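Local structure of putative creatinine amidohydrolase (Bacteroides fragilis, 3LUB) at residues F[33-41]-F[179-188]; F[53-64]-F[237-248]. The protein probably hydrolyses carbon-nitrogen bonds of linear amides, as a zinc-dependent member of the creatininase superfamily. All blocks are in the same frame, centred on the assembly; numbering follows the deposited sequence.

Contact 1. Residues F[33-41]-F[179-188]; sequences PHNLHLPYL and LVNLAEAGDG. With ZN (zinc ion), chain B.
H37 and A185 form the tight centre of this contact: the A185 methyl sits over the middle of one imidazole face, a CH-pi contact with CB 3.7 Å from the ring centroid. L38 covers the opposite face with CG, toward the rim, so the ring is clamped between its own neighbour and the 179-188 loop. CG of H37 lies between the backbone N and the carbonyl carbon (chi1 66°), a placement that sets the ring alongside V180, whose CG2 is 4.0 Å from CD2 of H37. NE2 of H37 bonds to T169, while its ND1 is buried without a polar partner. Beside the ring, the N35 amide grips the backbone of G186 twice: G186 N donates to N35 OD1 at 2.9 Å, and N35 ND2 donates to G186 O at 3.1 Å, from well above that carbonyl plane. N35 OD1 also accepts from L36 N, a short 2.6 Å bond in the carbonyl plane; with the two G186 bonds it limits the amide's rotation. The looser, more exposed side is bridged by a water that donates to H37 O and E184 OE1 and accepts from N181 N. One residue before N35, H34 binds zinc through NE2 (2.2 Å). Loop 33-41 joins this packing to the metal site, leading from strand 23-28 into helix 42-62, while L38 and V180 both rest on M172 of helix 166-175.

Contact 2. Residues F[53-64]-F[237-248]; sequences EAAELALSRSGV and VEKLAGLFEEMA
E245 OE2 is gripped by two groups of helix 42-62: R61 NE donates to it at 2.8 Å on its syn lone pair, and S62 OG adds a weak bond of 2.8 Å. R61 holds this carboxylate side-on, its NH2 reaching E245 OE1 at 3.1 Å along a nearly straight N-H, almost in the guanidinium plane. The two flat groups are nonetheless turned 48° apart, so the bidentate pairing is skewed rather than coplanar. From its other end the guanidinium meets E238: NH1 bonds to the anti lone pair of E238 OE2 at 3.1 Å, with a weak second bond from NH2. The R61 chain starts anti to the backbone N (chi1 -178°) and bends at chi3, which lays its head across helix 226-249, one face over the A241 methyl and the tip among E238, A241, G242 and E245. Below this network the packing is apolar and knobs-into-holes. A54 drops among V237, L240, A241 and F244, its CB 3.7 Å from F244 CE2, while A241 returns as a knob among L57, A54, A58 and R61, with its CB 3.6 Å from L57 CD2. Such small residues let the segment axes approach to 8.2 Å at a crossing angle of -58°. Past the helix end, V64 CG1 meets A248 CB at 3.5 Å. If both glutamates are ionised, R61 would only partly offset their charge; the salt bridges tie the last turn of helix 42-62 to helix 226-249 over an alanine-rich seam.

Overall arrangement
Both contacts involve the chain around helix 42-62 from different ends: in contact 1 the loop 33-41 runs into its start, and in contact 2 its last turns pack on helix 226-249. The contact centres are 31 Å apart on opposite sides of the chain's centre, with nearest atoms about 15 Å apart, and they do not touch. Contact 1 borders the metal centre: its 33-41 segment carries H34, which shares its zinc with D43 and E168, and the side chain of L38 is about 4 Å from that of E168. Contact 2 lies away from that site, although a calcium ion is about 4 Å from G242. Each contact also borders a different neighbouring subunit of the six-chain assembly.

Contact 1. Residues F[33-41]-F[179-188]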
loop_
_atom_site.group_PDB
_atom_site.type_symbol
_atom_site.label_atom_id
_atom_site.label_comp_id
_atom_site.label_asym_id
_atom_site.label_seq_id
_atom_site.Cartn_x
_atom_site.Cartn_y
_atom_site.Cartn_z
ATOM N N PRO F 33 -25.642 4.989 12.643
ATOM C CA PRO F 33 -26.897 5.415 13.246
ATOM C C PRO F 33 -28.010 5.578 12.172
ATOM O O PRO F 33 -27.739 6.058 11.070
ATOM C CB PRO F 33 -26.558 6.766 13.869
ATOM C CG PRO F 33 -25.073 6.861 13.896
ATOM C CD PRO F 33 -24.557 5.954 12.854
ATOM N N HIS F 34 -29.219 5.150 12.531
ATOM C CA HIS F 34 -30.396 5.171 11.680
ATOM C C HIS F 34 -31.541 5.884 12.372
ATOM O O HIS F 34 -32.372 5.241 13.000
ATOM C CB HIS F 34 -30.799 3.737 11.371
ATOM C CG HIS F 34 -30.052 3.174 10.209
ATOM N ND1 HIS F 34 -28.704 2.859 10.267
ATOM C CD2 HIS F 34 -30.446 2.943 8.938
ATOM C CE1 HIS F 34 -28.320 2.403 9.088
ATOM N NE2 HIS F 34 -29.356 2.453 8.262
ATOM N N ASN F 35 -31.581 7.209 12.278
ATOM C CA ASN F 35 -32.495 7.991 13.096
ATOM C C ASN F 35 -32.239 7.585 14.561
ATOM O O ASN F 35 -31.164 7.115 14.886
ATOM C CB ASN F 35 -33.924 7.705 12.637
ATOM C CG ASN F 35 -34.931 8.760 13.071
ATOM O OD1 ASN F 35 -35.027 9.084 14.252
ATOM N ND2 ASN F 35 -35.725 9.255 12.118
ATOM N N LEU F 36 -33.235 7.704 15.438
ATOM C CA LEU F 36 -33.072 7.320 16.824
ATOM C C LEU F 36 -33.564 5.938 17.092
ATOM O O LEU F 36 -33.282 5.391 18.140
ATOM C CB LEU F 36 -33.800 8.326 17.743
ATOM C CG LEU F 36 -33.440 9.824 17.623
ATOM C CD1 LEU F 36 -34.474 10.657 18.372
ATOM C CD2 LEU F 36 -32.035 10.110 18.141
ATOM N N HIS F 37 -34.270 5.337 16.150
ATOM C CA HIS F 37 -35.111 4.169 16.463
ATOM C C HIS F 37 -34.666 2.854 15.822
ATOM O O HIS F 37 -35.075 1.776 16.284
ATOM C CB HIS F 37 -36.558 4.446 16.069
ATOM C CG HIS F 37 -36.759 4.588 14.597
ATOM N ND1 HIS F 37 -36.058 5.499 13.838
ATOM C CD2 HIS F 37 -37.576 3.930 13.742
ATOM C CE1 HIS F 37 -36.431 5.386 12.574
ATOM N NE2 HIS F 37 -37.346 4.438 12.491
ATOM N N LEU F 38 -33.826 2.912 14.783
ATOM C CA LEU F 38 -33.410 1.674 14.128
ATOM C C LEU F 38 -32.015 1.261 14.597
ATOM O O LEU F 38 -31.221 2.107 15.019
ATOM C CB LEU F 38 -33.433 1.831 12.624
ATOM C CG LEU F 38 -34.803 1.803 11.948
ATOM C CD1 LEU F 38 -34.635 2.419 10.528
ATOM C CD2 LEU F 38 -35.360 0.381 11.961
ATOM N N PRO F 39 -31.720 -0.033 14.494
ATOM C CA PRO F 39 -30.414 -0.536 14.874
ATOM C C PRO F 39 -29.242 0.012 14.053
ATOM O O PRO F 39 -29.360 0.220 12.820
ATOM C CB PRO F 39 -30.520 -2.051 14.671
ATOM C CG PRO F 39 -31.899 -2.333 14.250
ATOM C CD PRO F 39 -32.633 -1.101 14.023
ATOM N N TYR F 40 -28.119 0.196 14.758
ATOM C CA TYR F 40 -26.806 0.493 14.145
ATOM C C TYR F 40 -26.434 -0.460 13.031
ATOM O O TYR F 40 -25.763 -0.065 12.085
ATOM C CB TYR F 40 -25.675 0.475 15.182
ATOM C CG TYR F 40 -25.494 1.780 15.917
ATOM C CD1 TYR F 40 -26.283 2.099 16.994
ATOM C CD2 TYR F 40 -24.502 2.687 15.543
ATOM C CE1 TYR F 40 -26.097 3.307 17.676
ATOM C CE2 TYR F 40 -24.325 3.882 16.208
ATOM C CZ TYR F 40 -25.119 4.191 17.269
ATOM O OH TYR F 40 -24.929 5.383 17.969
ATOM N N LEU F 41 -26.886 -1.707 13.124
ATOM C CA LEU F 41 -26.585 -2.718 12.087
ATOM C C LEU F 41 -27.689 -2.979 11.084
ATOM O O LEU F 41 -27.642 -3.969 10.400
ATOM C CB LEU F 41 -26.173 -4.036 12.760
ATOM C CG LEU F 41 -24.821 -4.041 13.492
ATOM C CD1 LEU F 41 -24.533 -5.440 14.021
ATOM C CD2 LEU F 41 -23.704 -3.668 12.532
ATOM N N LEU F 179 -36.500 -5.196 17.419
ATOM C CA LEU F 179 -35.333 -4.329 17.329
ATOM C C LEU F 179 -35.710 -2.875 17.088
ATOM O O LEU F 179 -34.844 -2.005 17.107
ATOM C CB LEU F 179 -34.368 -4.814 16.239
ATOM C CG LEU F 179 -33.640 -6.138 16.478
ATOM C CD1 LEU F 179 -32.612 -6.397 15.410
ATOM C CD2 LEU F 179 -32.970 -6.211 17.861
ATOM N N VAL F 180 -36.991 -2.601 16.861
ATOM C CA VAL F 180 -37.419 -1.246 16.527
ATOM C C VAL F 180 -38.625 -0.790 17.359
ATOM O O VAL F 180 -39.656 -1.439 17.384
ATOM C CB VAL F 180 -37.676 -1.080 14.984
ATOM C CG1 VAL F 180 -38.361 -2.283 14.406
ATOM C CG2 VAL F 180 -38.495 0.185 14.699
ATOM N N ASN F 181 -38.481 0.331 18.054
ATOM C CA ASN F 181 -39.592 0.957 18.729
ATOM C C ASN F 181 -39.900 2.244 17.984
ATOM O O ASN F 181 -39.259 3.278 18.220
ATOM C CB ASN F 181 -39.270 1.222 20.210
ATOM C CG ASN F 181 -39.198 -0.078 21.062
ATOM O OD1 ASN F 181 -39.978 -1.023 20.862
ATOM N ND2 ASN F 181 -38.262 -0.111 22.027
ATOM N N LEU F 182 -40.887 2.172 17.090
ATOM C CA LEU F 182 -41.263 3.306 16.262
ATOM C C LEU F 182 -41.519 4.592 17.065
ATOM O O LEU F 182 -41.207 5.674 16.574
ATOM C CB LEU F 182 -42.466 2.959 15.363
ATOM C CG LEU F 182 -42.833 3.933 14.239
ATOM C CD1 LEU F 182 -41.696 4.060 13.226
ATOM C CD2 LEU F 182 -44.092 3.472 13.567
ATOM N N ALA F 183 -42.058 4.476 18.291
ATOM C CA ALA F 183 -42.325 5.647 19.156
ATOM C C ALA F 183 -41.078 6.454 19.493
ATOM O O ALA F 183 -41.163 7.603 19.938
ATOM C CB ALA F 183 -42.996 5.235 20.461
ATOM N N GLU F 184 -39.916 5.851 19.286
ATOM C CA GLU F 184 -38.646 6.537 19.546
ATOM C C GLU F 184 -38.102 7.373 18.383
ATOM O O GLU F 184 -37.180 8.145 18.586
ATOM C CB GLU F 184 -37.599 5.521 20.012
ATOM C CG GLU F 184 -38.049 4.852 21.288
ATOM C CD GLU F 184 -37.170 3.706 21.699
ATOM O OE1 GLU F 184 -36.091 3.499 21.045
ATOM O OE2 GLU F 184 -37.587 3.022 22.671
ATOM N N ALA F 185 -38.720 7.248 17.202
ATOM C CA ALA F 185 -38.276 7.921 15.986
ATOM C C ALA F 185 -38.416 9.443 16.051
ATOM O O ALA F 185 -39.359 9.980 16.641
ATOM C CB ALA F 185 -39.052 7.363 14.768
ATOM N N GLY F 186 -37.442 10.139 15.470
ATOM C CA GLY F 186 -37.594 11.536 15.129
ATOM C C GLY F 186 -38.183 11.646 13.725
ATOM O O GLY F 186 -38.354 10.630 13.014
ATOM N N ASP F 187 -38.474 12.877 13.301
ATOM C CA ASP F 187 -39.120 13.111 11.998
ATOM C C ASP F 187 -38.181 12.940 10.825
ATOM O O ASP F 187 -38.643 12.938 9.686
ATOM C CB ASP F 187 -39.745 14.530 11.932
ATOM C CG ASP F 187 -40.892 14.718 12.922
ATOM O OD1 ASP F 187 -41.445 13.706 13.407
ATOM O OD2 ASP F 187 -41.262 15.879 13.209
ATOM N N GLY F 188 -36.875 12.816 11.078
ATOM C CA GLY F 188 -35.921 12.672 9.987
ATOM C C GLY F 188 -35.906 13.861 9.028
ATOM O O GLY F 188 -35.688 13.698 7.834
HETATM ZN ZN ZN B . -29.752 1.873 6.205
HETATM O O HOH W 1 -35.967 1.528 18.900
HETATM O O HOH W 2 -29.124 3.386 4.910
#

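Contact 2. Residues F[53-64]-F[237-248]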
loop_
_atom_site.group_PDB
_atom_site.type_symbol
_atom_site.label_atom_id
_atom_site.label_comp_id
_atom_site.label_asym_id
_atom_site.label_seq_id
_atom_site.Cartn_x
_atom_site.Cartn_y
_atom_site.Cartn_z
ATOM N N GLU F 53 -33.886 -15.462 2.669
ATOM C CA GLU F 53 -35.218 -15.735 2.128
ATOM C C GLU F 53 -35.163 -16.080 0.629
ATOM O O GLU F 53 -35.818 -16.976 0.203
ATOM C CB GLU F 53 -36.142 -14.544 2.322
ATOM C CG GLU F 53 -37.190 -14.667 3.400
ATOM C CD GLU F 53 -38.431 -13.835 3.087
ATOM O OE1 GLU F 53 -39.277 -14.337 2.312
ATOM O OE2 GLU F 53 -38.556 -12.686 3.585
ATOM N N ALA F 54 -34.376 -15.350 -0.153
ATOM C CA ALA F 54 -34.265 -15.622 -1.589
ATOM C C ALA F 54 -33.520 -16.926 -1.847
ATOM O O ALA F 54 -33.847 -17.641 -2.804
ATOM C CB ALA F 54 -33.614 -14.465 -2.332
ATOM N N ALA F 55 -32.514 -17.224 -1.027
ATOM C CA ALA F 55 -31.779 -18.499 -1.108
ATOM C C ALA F 55 -32.716 -19.684 -0.852
ATOM O O ALA F 55 -32.666 -20.706 -1.546
ATOM C CB ALA F 55 -30.547 -18.517 -0.077
ATOM N N GLU F 56 -33.566 -19.543 0.151
ATOM C CA GLU F 56 -34.539 -20.560 0.491
ATOM C C GLU F 56 -35.540 -20.757 -0.658
ATOM O O GLU F 56 -35.891 -21.893 -1.007
ATOM C CB GLU F 56 -35.280 -20.167 1.771
ATOM C CG GLU F 56 -34.467 -20.362 3.047
ATOM C CD GLU F 56 -35.158 -19.817 4.304
ATOM O OE1 GLU F 56 -36.007 -18.877 4.205
ATOM O OE2 GLU F 56 -34.838 -20.316 5.409
ATOM N N LEU F 57 -35.992 -19.652 -1.247
ATOM C CA LEU F 57 -36.886 -19.746 -2.406
ATOM C C LEU F 57 -36.228 -20.411 -3.601
ATOM O O LEU F 57 -36.853 -21.275 -4.217
ATOM C CB LEU F 57 -37.411 -18.383 -2.809
ATOM C CG LEU F 57 -38.498 -18.361 -3.871
ATOM C CD1 LEU F 57 -39.727 -19.094 -3.361
ATOM C CD2 LEU F 57 -38.777 -16.903 -4.227
ATOM N N ALA F 58 -34.989 -20.029 -3.942
ATOM C CA ALA F 58 -34.311 -20.642 -5.080
ATOM C C ALA F 58 -34.104 -22.132 -4.855
ATOM O O ALA F 58 -34.174 -22.916 -5.794
ATOM C CB ALA F 58 -32.953 -19.969 -5.357
ATOM N N LEU F 59 -33.790 -22.520 -3.618
ATOM C CA LEU F 59 -33.575 -23.933 -3.296
ATOM C C LEU F 59 -34.872 -24.727 -3.413
ATOM O O LEU F 59 -34.867 -25.778 -4.024
ATOM C CB LEU F 59 -32.999 -24.112 -1.895
ATOM C CG LEU F 59 -32.613 -25.521 -1.427
ATOM C CD1 LEU F 59 -31.567 -26.196 -2.350
ATOM C CD2 LEU F 59 -32.142 -25.449 0.015
ATOM N N SER F 60 -35.970 -24.239 -2.832
ATOM C CA SER F 60 -37.202 -25.015 -2.837
ATOM C C SER F 60 -37.815 -25.098 -4.238
ATOM O O SER F 60 -38.384 -26.128 -4.615
ATOM C CB SER F 60 -38.222 -24.452 -1.849
ATOM O OG SER F 60 -38.790 -23.225 -2.322
ATOM N N ARG F 61 -37.650 -24.024 -5.004
ATOM C CA ARG F 61 -38.185 -23.875 -6.345
ATOM C C ARG F 61 -37.377 -24.545 -7.463
ATOM O O ARG F 61 -37.953 -25.098 -8.396
ATOM C CB ARG F 61 -38.255 -22.368 -6.608
ATOM C CG ARG F 61 -38.818 -21.974 -7.905
ATOM C CD ARG F 61 -39.276 -20.517 -7.849
ATOM N NE ARG F 61 -38.262 -19.597 -8.351
ATOM C CZ ARG F 61 -38.433 -18.282 -8.386
ATOM N NH1 ARG F 61 -39.557 -17.750 -7.930
ATOM N NH2 ARG F 61 -37.484 -17.497 -8.889
ATOM N N SER F 62 -36.048 -24.482 -7.395
ATOM C CA SER F 62 -35.190 -24.989 -8.487
ATOM C C SER F 62 -34.097 -25.935 -8.075
ATOM O O SER F 62 -33.369 -26.432 -8.926
ATOM C CB SER F 62 -34.489 -23.828 -9.206
ATOM O OG SER F 62 -35.409 -22.817 -9.576
ATOM N N GLY F 63 -33.915 -26.156 -6.785
ATOM C CA GLY F 63 -32.781 -26.960 -6.314
ATOM C C GLY F 63 -31.440 -26.247 -6.458
ATOM O O GLY F 63 -30.380 -26.859 -6.356
ATOM N N VAL F 64 -31.469 -24.944 -6.705
ATOM C CA VAL F 64 -30.250 -24.160 -6.773
ATOM C C VAL F 64 -29.913 -23.749 -5.342
ATOM O O VAL F 64 -30.743 -23.163 -4.665
ATOM C CB VAL F 64 -30.402 -22.947 -7.693
ATOM C CG1 VAL F 64 -29.229 -21.985 -7.498
ATOM C CG2 VAL F 64 -30.492 -23.421 -9.142
ATOM N N VAL F 237 -37.448 -10.378 -2.980
ATOM C CA VAL F 237 -37.046 -11.773 -2.739
ATOM C C VAL F 237 -37.195 -12.649 -3.959
ATOM O O VAL F 237 -36.299 -13.440 -4.289
ATOM C CB VAL F 237 -37.806 -12.360 -1.528
ATOM C CG1 VAL F 237 -37.742 -13.911 -1.563
ATOM C CG2 VAL F 237 -37.190 -11.763 -0.207
ATOM N N GLU F 238 -38.307 -12.471 -4.669
ATOM C CA GLU F 238 -38.592 -13.268 -5.861
ATOM C C GLU F 238 -37.648 -12.933 -7.033
ATOM O O GLU F 238 -37.150 -13.835 -7.739
ATOM C CB GLU F 238 -40.085 -13.070 -6.253
ATOM C CG GLU F 238 -40.604 -14.131 -7.242
ATOM C CD GLU F 238 -40.056 -13.936 -8.641
ATOM O OE1 GLU F 238 -39.961 -12.764 -9.076
ATOM O OE2 GLU F 238 -39.698 -14.943 -9.300
ATOM N N LYS F 239 -37.388 -11.639 -7.242
ATOM C CA LYS F 239 -36.391 -11.236 -8.256
ATOM C C LYS F 239 -34.979 -11.719 -7.935
ATOM O O LYS F 239 -34.254 -12.134 -8.826
ATOM C CB LYS F 239 -36.346 -9.725 -8.436
ATOM C CG LYS F 239 -37.344 -9.159 -9.421
ATOM C CD LYS F 239 -36.931 -7.717 -9.820
ATOM C CE LYS F 239 -38.096 -6.943 -10.441
ATOM N NZ LYS F 239 -38.878 -7.766 -11.422
ATOM N N LEU F 240 -34.572 -11.643 -6.669
ATOM C CA LEU F 240 -33.240 -12.101 -6.276
ATOM C C LEU F 240 -33.119 -13.616 -6.466
ATOM O O LEU F 240 -32.143 -14.099 -7.036
ATOM C CB LEU F 240 -32.899 -11.651 -4.835
ATOM C CG LEU F 240 -32.513 -10.170 -4.706
ATOM C CD1 LEU F 240 -32.509 -9.635 -3.264
ATOM C CD2 LEU F 240 -31.126 -9.861 -5.406
ATOM N N ALA F 241 -34.138 -14.358 -6.042
ATOM C CA ALA F 241 -34.189 -15.794 -6.273
ATOM C C ALA F 241 -33.980 -16.135 -7.756
ATOM O O ALA F 241 -33.222 -17.039 -8.098
ATOM C CB ALA F 241 -35.537 -16.363 -5.785
ATOM N N GLY F 242 -34.676 -15.410 -8.624
ATOM C CA GLY F 242 -34.489 -15.551 -10.061
ATOM C C GLY F 242 -33.060 -15.301 -10.566
ATOM O O GLY F 242 -32.542 -16.054 -11.416
ATOM N N LEU F 243 -32.431 -14.262 -10.048
ATOM C CA LEU F 243 -31.038 -13.969 -10.352
ATOM C C LEU F 243 -30.105 -15.047 -9.853
ATOM O O LEU F 243 -29.167 -15.443 -10.566
ATOM C CB LEU F 243 -30.626 -12.619 -9.750
ATOM C CG LEU F 243 -29.126 -12.267 -9.743
ATOM C CD1 LEU F 243 -28.685 -11.888 -11.093
ATOM C CD2 LEU F 243 -28.860 -11.109 -8.762
ATOM N N PHE F 244 -30.327 -15.520 -8.626
ATOM C CA PHE F 244 -29.530 -16.651 -8.116
ATOM C C PHE F 244 -29.645 -17.847 -9.073
ATOM O O PHE F 244 -28.660 -18.457 -9.422
ATOM C CB PHE F 244 -29.969 -17.129 -6.710
ATOM C CG PHE F 244 -29.887 -16.084 -5.617
ATOM C CD1 PHE F 244 -29.377 -14.810 -5.837
ATOM C CD2 PHE F 244 -30.303 -16.407 -4.344
ATOM C CE1 PHE F 244 -29.338 -13.878 -4.813
ATOM C CE2 PHE F 244 -30.245 -15.482 -3.315
ATOM C CZ PHE F 244 -29.768 -14.215 -3.553
ATOM N N GLU F 245 -30.858 -18.195 -9.474
ATOM C CA GLU F 245 -31.048 -19.381 -10.346
ATOM C C GLU F 245 -30.348 -19.238 -11.687
ATOM O O GLU F 245 -29.687 -20.160 -12.140
ATOM C CB GLU F 245 -32.532 -19.660 -10.605
ATOM C CG GLU F 245 -33.313 -20.239 -9.410
ATOM C CD GLU F 245 -34.782 -19.804 -9.394
ATOM O OE1 GLU F 245 -35.160 -19.033 -10.311
ATOM O OE2 GLU F 245 -35.551 -20.217 -8.477
ATOM N N GLU F 246 -30.511 -18.091 -12.330
ATOM C CA GLU F 246 -29.888 -17.847 -13.641
ATOM C C GLU F 246 -28.374 -17.743 -13.546
ATOM O O GLU F 246 -27.676 -18.203 -14.436
ATOM C CB GLU F 246 -30.424 -16.582 -14.270
ATOM C CG GLU F 246 -31.896 -16.603 -14.564
ATOM C CD GLU F 246 -32.456 -15.191 -14.685
ATOM O OE1 GLU F 246 -31.703 -14.229 -14.374
ATOM O OE2 GLU F 246 -33.641 -15.028 -15.074
HETATM N N MSE F 247 -27.853 -17.150 -12.477
HETATM C CA MSE F 247 -26.404 -17.181 -12.236
HETATM C C MSE F 247 -25.868 -18.592 -12.134
HETATM O O MSE F 247 -24.811 -18.886 -12.700
HETATM C CB MSE F 247 -26.017 -16.404 -10.979
HETATM C CG MSE F 247 -26.062 -14.902 -11.161
HETATM SE SE MSE F 247 -25.604 -13.969 -9.502
HETATM C CE MSE F 247 -23.642 -14.334 -9.512
ATOM N N ALA F 248 -26.608 -19.466 -11.441
ATOM C CA ALA F 248 -26.244 -20.894 -11.306
ATOM C C ALA F 248 -26.333 -21.686 -12.599
ATOM O O ALA F 248 -25.543 -22.613 -12.814
ATOM C CB ALA F 248 -27.117 -21.577 -10.263
#